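Local coordinates for protein extracellular sialidase/neuraminidase, putative (Aspergillus fumigatus, PDB 2XZI) that probably cleaves the glycosidic bonds of terminal sialic acids, with KDN (deaminoneuraminic acid) as its preferred sugar, as an extracellular glycosidase of the fungus, at residues Glu325-Ser330 / Ile371-Asn376; Ala304-Ile309 / Gly321-Asp326. One frame throughout, in Å; residues are numbered along the deposited sequence.

Contacts 1 and 2 follow one another along the chain: strand 322-323 closes the hairpin of contact 2, and the 3-10 turn after it, with Glu325 and Asp326 common to both, opens the loop of contact 1. Their centres are 10 Å apart, and each lies about 17 Å from the centre of the chain. They also pack together, for Arg373 NH2 is 3.3 Å from Leu324 O and Phe375 CZ is 3.9 Å from Val307 CG2. Two successive sheets of the propeller are thereby joined. The side chain of Ala304 is about 8 Å, and that of Lys328 about 10 Å, from a bound deamino-alpha-neuraminic acid, near both contacts but not touching either pair.

Contact 1 (Glu325-Ser330 / Ile371-Asn376); sequences EDAKVS and IWRRFN
Arg373 carries the polar part of this contact, presenting the end of its guanidinium to the carbonyl oxygen of Ala327. NH2 lies 2.8 Å and NH1 2.9 Å from Ala327 O, so a single backbone oxygen is gripped by two hydrogen bonds, each bent (N-H...O angles 147° and 142°). The oxygen sits in the plane of the guanidinium, while both nitrogens approach from the same face of the peptide plane, NH2 well above it. The arginine chain leaves the strand with CG beside the backbone N (chi1 -67°) and then runs extended to NE, which carries the charged group across to the loop. NH2 also forms a salt bridge with Glu335, a second partner that should help fix the rotation of the group.

Apolar contacts flank this grip. Val329 CG2 covers one face of the guanidinium, 4.0 Å from NH2, and the same methyl meets Ile371 CG2 tip to tip at 3.7 Å. Near the bonded oxygen, Ala327 CB rests 3.7 Å from Arg373 NH1, with Trp379 of helix 377-381 also touching this alanine.

Segment 325-330 belongs to the connection between successive blades of the sialidase beta-propeller, held here against the inner strand 368-375 of the next blade by a buried arginine that grips one backbone carbonyl with two bonds.

Contact 2 (Ala304-Ile309 / Gly321-Asp326); sequences AMRVRI and GRKLED
Leu324 turns CG beside its backbone N (chi1 -58°), and the second torsion, -170°, then spreads the two methyls, CD1 to 3.7 Å from Met305 CB and CD2 toward Val307 CG1, whose own chi1 of 66° places that methyl between the backbone N and the carbonyl carbon. The valine and leucine side chains cross at about a right angle. This is the outer beta hairpin of a four-stranded antiparallel propeller blade, where the short strand 322-323 forms the edge beside strand 305-310.

The backbone supplies the polar framework. Val307 and Arg322 are a hydrogen-bonded pair: Arg322 N reaches Val307 O at 2.9 Å, and Val307 N returns the bond to Arg322 O at 3.0 Å. Beyond the non-hydrogen-bonded pair of Arg306 and Lys323, Leu324 N donates to Met305 O at 3.0 Å, from above the carbonyl plane, as the edge strand turns into a 3-10 segment.

On the face bearing Arg306 and Lys323, the bent arginine crosses the lysine obliquely, with NE 4.1 Å from Lys323 CG; Arg306 NH1 is hydrogen-bonded to Tyr320 O. Gly321 CA is 3.1 Å from Val307 O.

Arg322, whose NH1 is hydrogen-bonded to Trp379 O and whose guanidinium makes a cation-pi contact with Trp379, reaches from the edge strand to the 3-10 turn: Arg322 NE forms a salt bridge with Asp326, donating to the anti lone pair of OD2 at 2.9 Å.

Contact 1 (Glu325-Ser330 / Ile371-Asn376)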
loop_
_atom_site.group_PDB
_atom_site.type_symbol
_atom_site.label_atom_id
_atom_site.label_comp_id
_atom_site.label_asym_id
_atom_site.label_seq_id
_atom_site.Cartn_x
_atom_site.Cartn_y
_atom_site.Cartn_z
ATOM N N GLU A 325 -6.150 14.348 -10.443
ATOM C CA GLU A 325 -6.404 15.775 -10.282
ATOM C C GLU A 325 -7.653 16.241 -11.045
ATOM O O GLU A 325 -8.150 17.332 -10.806
ATOM C CB GLU A 325 -5.153 16.623 -10.593
ATOM C CG GLU A 325 -4.236 16.097 -11.688
ATOM C CD GLU A 325 -2.823 16.672 -11.615
ATOM O OE1 GLU A 325 -2.690 17.916 -11.542
ATOM O OE2 GLU A 325 -1.845 15.880 -11.643
ATOM N N ASP A 326 -8.188 15.397 -11.931
ATOM C CA ASP A 326 -9.478 15.686 -12.584
ATOM C C ASP A 326 -10.638 15.685 -11.583
ATOM O O ASP A 326 -11.708 16.240 -11.859
ATOM C CB ASP A 326 -9.800 14.658 -13.674
ATOM C CG ASP A 326 -8.899 14.754 -14.893
ATOM O OD1 ASP A 326 -7.995 15.608 -14.933
ATOM O OD2 ASP A 326 -9.127 13.942 -15.821
ATOM N N ALA A 327 -10.430 15.030 -10.438
ATOM C CA ALA A 327 -11.390 15.004 -9.343
ATOM C C ALA A 327 -10.632 15.433 -8.072
ATOM O O ALA A 327 -10.484 14.658 -7.132
ATOM C CB ALA A 327 -11.973 13.597 -9.182
ATOM N N LYS A 328 -10.159 16.680 -8.052
ATOM C CA LYS A 328 -9.290 17.158 -6.975
ATOM C C LYS A 328 -10.018 17.268 -5.633
ATOM O O LYS A 328 -11.225 17.569 -5.569
ATOM C CB LYS A 328 -8.635 18.506 -7.339
ATOM C CG LYS A 328 -7.380 18.834 -6.534
ATOM C CD LYS A 328 -6.910 20.284 -6.749
ATOM C CE LYS A 328 -5.660 20.607 -5.923
ATOM N NZ LYS A 328 -4.409 20.007 -6.477
ATOM N N VAL A 329 -9.266 16.994 -4.572
ATOM C CA VAL A 329 -9.683 17.214 -3.192
ATOM C C VAL A 329 -9.109 18.551 -2.730
ATOM O O VAL A 329 -7.949 18.876 -3.010
ATOM C CB VAL A 329 -9.167 16.089 -2.253
ATOM C CG1 VAL A 329 -9.484 16.383 -0.792
ATOM C CG2 VAL A 329 -9.748 14.761 -2.648
ATOM N N SER A 330 -9.934 19.313 -2.011
ATOM C CA SER A 330 -9.523 20.593 -1.453
ATOM C C SER A 330 -9.356 20.478 0.060
ATOM O O SER A 330 -10.116 19.764 0.727
ATOM C CB SER A 330 -10.550 21.670 -1.809
ATOM O OG SER A 330 -10.653 21.813 -3.213
ATOM N N ILE A 371 -5.857 10.522 1.451
ATOM C CA ILE A 371 -7.145 10.715 0.795
ATOM C C ILE A 371 -7.738 9.362 0.443
ATOM O O ILE A 371 -7.003 8.458 0.027
ATOM C CB ILE A 371 -6.978 11.551 -0.510
ATOM C CG1 ILE A 371 -6.371 12.935 -0.250
ATOM C CG2 ILE A 371 -8.293 11.634 -1.314
ATOM C CD1 ILE A 371 -6.779 13.586 1.018
ATOM N N TRP A 372 -9.051 9.221 0.631
ATOM C CA TRP A 372 -9.812 8.079 0.133
ATOM C C TRP A 372 -10.620 8.463 -1.098
ATOM O O TRP A 372 -11.341 9.469 -1.098
ATOM C CB TRP A 372 -10.741 7.579 1.229
ATOM C CG TRP A 372 -11.787 6.585 0.846
ATOM C CD1 TRP A 372 -13.142 6.792 0.883
ATOM C CD2 TRP A 372 -11.596 5.223 0.437
ATOM N NE1 TRP A 372 -13.805 5.648 0.506
ATOM C CE2 TRP A 372 -12.885 4.669 0.236
ATOM C CE3 TRP A 372 -10.464 4.416 0.206
ATOM C CZ2 TRP A 372 -13.077 3.346 -0.168
ATOM C CZ3 TRP A 372 -10.662 3.099 -0.205
ATOM C CH2 TRP A 372 -11.965 2.582 -0.380
ATOM N N ARG A 373 -10.518 7.652 -2.139
ATOM C CA ARG A 373 -11.229 7.905 -3.378
ATOM C C ARG A 373 -12.015 6.674 -3.741
ATOM O O ARG A 373 -11.535 5.536 -3.536
ATOM C CB ARG A 373 -10.263 8.163 -4.510
ATOM C CG ARG A 373 -9.472 9.431 -4.389
ATOM C CD ARG A 373 -8.575 9.643 -5.608
ATOM N NE ARG A 373 -8.099 11.021 -5.639
ATOM C CZ ARG A 373 -8.815 12.046 -6.094
ATOM N NH1 ARG A 373 -10.038 11.860 -6.575
ATOM N NH2 ARG A 373 -8.302 13.271 -6.061
ATOM N N ARG A 374 -13.210 6.901 -4.287
ATOM C CA ARG A 374 -13.958 5.873 -4.997
ATOM C C ARG A 374 -14.220 6.372 -6.399
ATOM O O ARG A 374 -14.611 7.531 -6.581
ATOM C CB ARG A 374 -15.276 5.577 -4.293
ATOM C CG ARG A 374 -15.101 4.856 -2.982
ATOM C CD ARG A 374 -16.274 5.032 -2.000
ATOM N NE ARG A 374 -17.579 5.055 -2.657
ATOM C CZ ARG A 374 -18.248 3.975 -3.056
ATOM N NH1 ARG A 374 -17.754 2.759 -2.842
ATOM N NH2 ARG A 374 -19.406 4.121 -3.700
ATOM N N PHE A 375 -14.040 5.509 -7.392
ATOM C CA PHE A 375 -14.409 5.852 -8.759
ATOM C C PHE A 375 -14.696 4.577 -9.503
ATOM O O PHE A 375 -14.201 3.516 -9.130
ATOM C CB PHE A 375 -13.299 6.668 -9.454
ATOM C CG PHE A 375 -11.909 6.114 -9.270
ATOM C CD1 PHE A 375 -11.449 5.099 -10.074
ATOM C CD2 PHE A 375 -11.052 6.638 -8.307
ATOM C CE1 PHE A 375 -10.168 4.594 -9.919
ATOM C CE2 PHE A 375 -9.768 6.139 -8.151
ATOM C CZ PHE A 375 -9.330 5.112 -8.973
ATOM N N ASN A 376 -15.525 4.656 -10.536
ATOM C CA ASN A 376 -15.771 3.484 -11.357
ATOM C C ASN A 376 -14.932 3.467 -12.622
ATOM O O ASN A 376 -14.192 4.408 -12.919
ATOM C CB ASN A 376 -17.263 3.283 -11.648
ATOM C CG ASN A 376 -17.897 4.435 -12.413
ATOM O OD1 ASN A 376 -17.250 5.434 -12.769
ATOM N ND2 ASN A 376 -19.190 4.300 -12.658
#

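Contact 2 (Ala304-Ile309 / Gly321-Asp326)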
loop_
_atom_site.group_PDB
_atom_site.type_symbol
_atom_site.label_atom_id
_atom_site.label_comp_id
_atom_site.label_asym_id
_atom_site.label_seq_id
_atom_site.Cartn_x
_atom_site.Cartn_y
_atom_site.Cartn_z
ATOM N N ALA A 304 1.715 13.568 -9.843
ATOM C CA ALA A 304 1.150 13.291 -11.154
ATOM C C ALA A 304 0.332 11.994 -11.113
ATOM O O ALA A 304 0.419 11.174 -12.010
ATOM C CB ALA A 304 2.258 13.211 -12.220
ATOM N N MET A 305 -0.474 11.828 -10.068
ATOM C CA MET A 305 -1.181 10.561 -9.856
ATOM C C MET A 305 -2.097 10.232 -11.022
ATOM O O MET A 305 -2.904 11.056 -11.443
ATOM C CB MET A 305 -2.007 10.590 -8.562
ATOM C CG MET A 305 -1.198 10.728 -7.265
ATOM S SD MET A 305 0.205 9.611 -7.111
ATOM C CE MET A 305 -0.618 7.999 -7.035
ATOM N N ARG A 306 -1.969 9.006 -11.529
ATOM C CA ARG A 306 -2.688 8.562 -12.709
ATOM C C ARG A 306 -3.109 7.126 -12.514
ATOM O O ARG A 306 -2.256 6.272 -12.254
ATOM C CB ARG A 306 -1.744 8.616 -13.901
ATOM C CG ARG A 306 -2.386 8.286 -15.252
ATOM C CD ARG A 306 -2.738 9.560 -16.025
ATOM N NE ARG A 306 -1.540 10.309 -16.408
ATOM C CZ ARG A 306 -0.724 9.982 -17.413
ATOM N NH1 ARG A 306 -0.958 8.910 -18.174
ATOM N NH2 ARG A 306 0.349 10.730 -17.647
ATOM N N VAL A 307 -4.403 6.866 -12.651
ATOM C CA VAL A 307 -4.916 5.493 -12.605
ATOM C C VAL A 307 -5.122 5.007 -14.040
ATOM O O VAL A 307 -5.617 5.769 -14.873
ATOM C CB VAL A 307 -6.204 5.390 -11.737
ATOM C CG1 VAL A 307 -7.396 6.155 -12.360
ATOM C CG2 VAL A 307 -6.542 3.929 -11.481
ATOM N N ARG A 308 -4.737 3.760 -14.321
ATOM C CA ARG A 308 -4.740 3.212 -15.674
ATOM C C ARG A 308 -5.320 1.814 -15.739
ATOM O O ARG A 308 -5.324 1.086 -14.729
ATOM C CB ARG A 308 -3.305 3.090 -16.177
ATOM C CG ARG A 308 -2.492 4.383 -16.166
ATOM C CD ARG A 308 -1.093 3.993 -16.554
ATOM N NE ARG A 308 -0.077 5.025 -16.414
ATOM C CZ ARG A 308 0.443 5.702 -17.431
ATOM N NH1 ARG A 308 -0.015 5.509 -18.673
ATOM N NH2 ARG A 308 1.428 6.563 -17.204
ATOM N N ILE A 309 -5.733 1.422 -16.951
ATOM C CA ILE A 309 -6.258 0.079 -17.234
ATOM C C ILE A 309 -5.414 -0.609 -18.306
ATOM O O ILE A 309 -5.040 0.012 -19.316
ATOM C CB ILE A 309 -7.734 0.113 -17.693
ATOM C CG1 ILE A 309 -8.650 0.748 -16.624
ATOM C CG2 ILE A 309 -8.234 -1.281 -18.092
ATOM C CD1 ILE A 309 -9.988 1.315 -17.169
ATOM N N GLY A 321 -5.176 6.433 -19.163
ATOM C CA GLY A 321 -5.933 6.423 -17.924
ATOM C C GLY A 321 -6.484 7.794 -17.622
ATOM O O GLY A 321 -6.886 8.529 -18.532
ATOM N N ARG A 322 -6.514 8.136 -16.341
ATOM C CA ARG A 322 -7.029 9.425 -15.917
ATOM C C ARG A 322 -6.221 9.990 -14.749
ATOM O O ARG A 322 -5.862 9.276 -13.816
ATOM C CB ARG A 322 -8.513 9.332 -15.561
ATOM C CG ARG A 322 -9.172 10.697 -15.416
ATOM C CD ARG A 322 -10.679 10.634 -15.452
ATOM N NE ARG A 322 -11.214 11.982 -15.637
ATOM C CZ ARG A 322 -12.490 12.267 -15.871
ATOM N NH1 ARG A 322 -13.400 11.308 -15.969
ATOM N NH2 ARG A 322 -12.840 13.540 -16.052
ATOM N N LYS A 323 -5.931 11.280 -14.817
ATOM C CA LYS A 323 -5.296 11.969 -13.710
ATOM C C LYS A 323 -6.256 12.106 -12.557
ATOM O O LYS A 323 -7.388 12.552 -12.738
ATOM C CB LYS A 323 -4.859 13.378 -14.124
ATOM C CG LYS A 323 -3.852 13.415 -15.220
ATOM C CD LYS A 323 -3.517 14.875 -15.519
ATOM C CE LYS A 323 -2.512 15.002 -16.637
ATOM N NZ LYS A 323 -2.219 16.441 -16.943
ATOM N N LEU A 324 -5.793 11.763 -11.354
ATOM C CA LEU A 324 -6.632 11.969 -10.163
ATOM C C LEU A 324 -6.990 13.444 -9.932
ATOM O O LEU A 324 -8.045 13.740 -9.352
ATOM C CB LEU A 324 -6.020 11.371 -8.886
ATOM C CG LEU A 324 -5.742 9.875 -8.944
ATOM C CD1 LEU A 324 -5.369 9.355 -7.567
ATOM C CD2 LEU A 324 -6.912 9.065 -9.533
ATOM N N GLU A 325 -6.150 14.348 -10.443
ATOM C CA GLU A 325 -6.404 15.775 -10.282
ATOM C C GLU A 325 -7.653 16.241 -11.045
ATOM O O GLU A 325 -8.150 17.332 -10.806
ATOM C CB GLU A 325 -5.153 16.623 -10.593
ATOM C CG GLU A 325 -4.236 16.097 -11.688
ATOM C CD GLU A 325 -2.823 16.672 -11.615
ATOM O OE1 GLU A 325 -2.690 17.916 -11.542
ATOM O OE2 GLU A 325 -1.845 15.880 -11.643
ATOM N N ASP A 326 -8.188 15.397 -11.931
ATOM C CA ASP A 326 -9.478 15.686 -12.584
ATOM C C ASP A 326 -10.638 15.685 -11.583
ATOM O O ASP A 326 -11.708 16.240 -11.859
ATOM C CB ASP A 326 -9.800 14.658 -13.674
ATOM C CG ASP A 326 -8.899 14.754 -14.893
ATOM O OD1 ASP A 326 -7.995 15.608 -14.933
ATOM O OD2 ASP A 326 -9.127 13.942 -15.821
#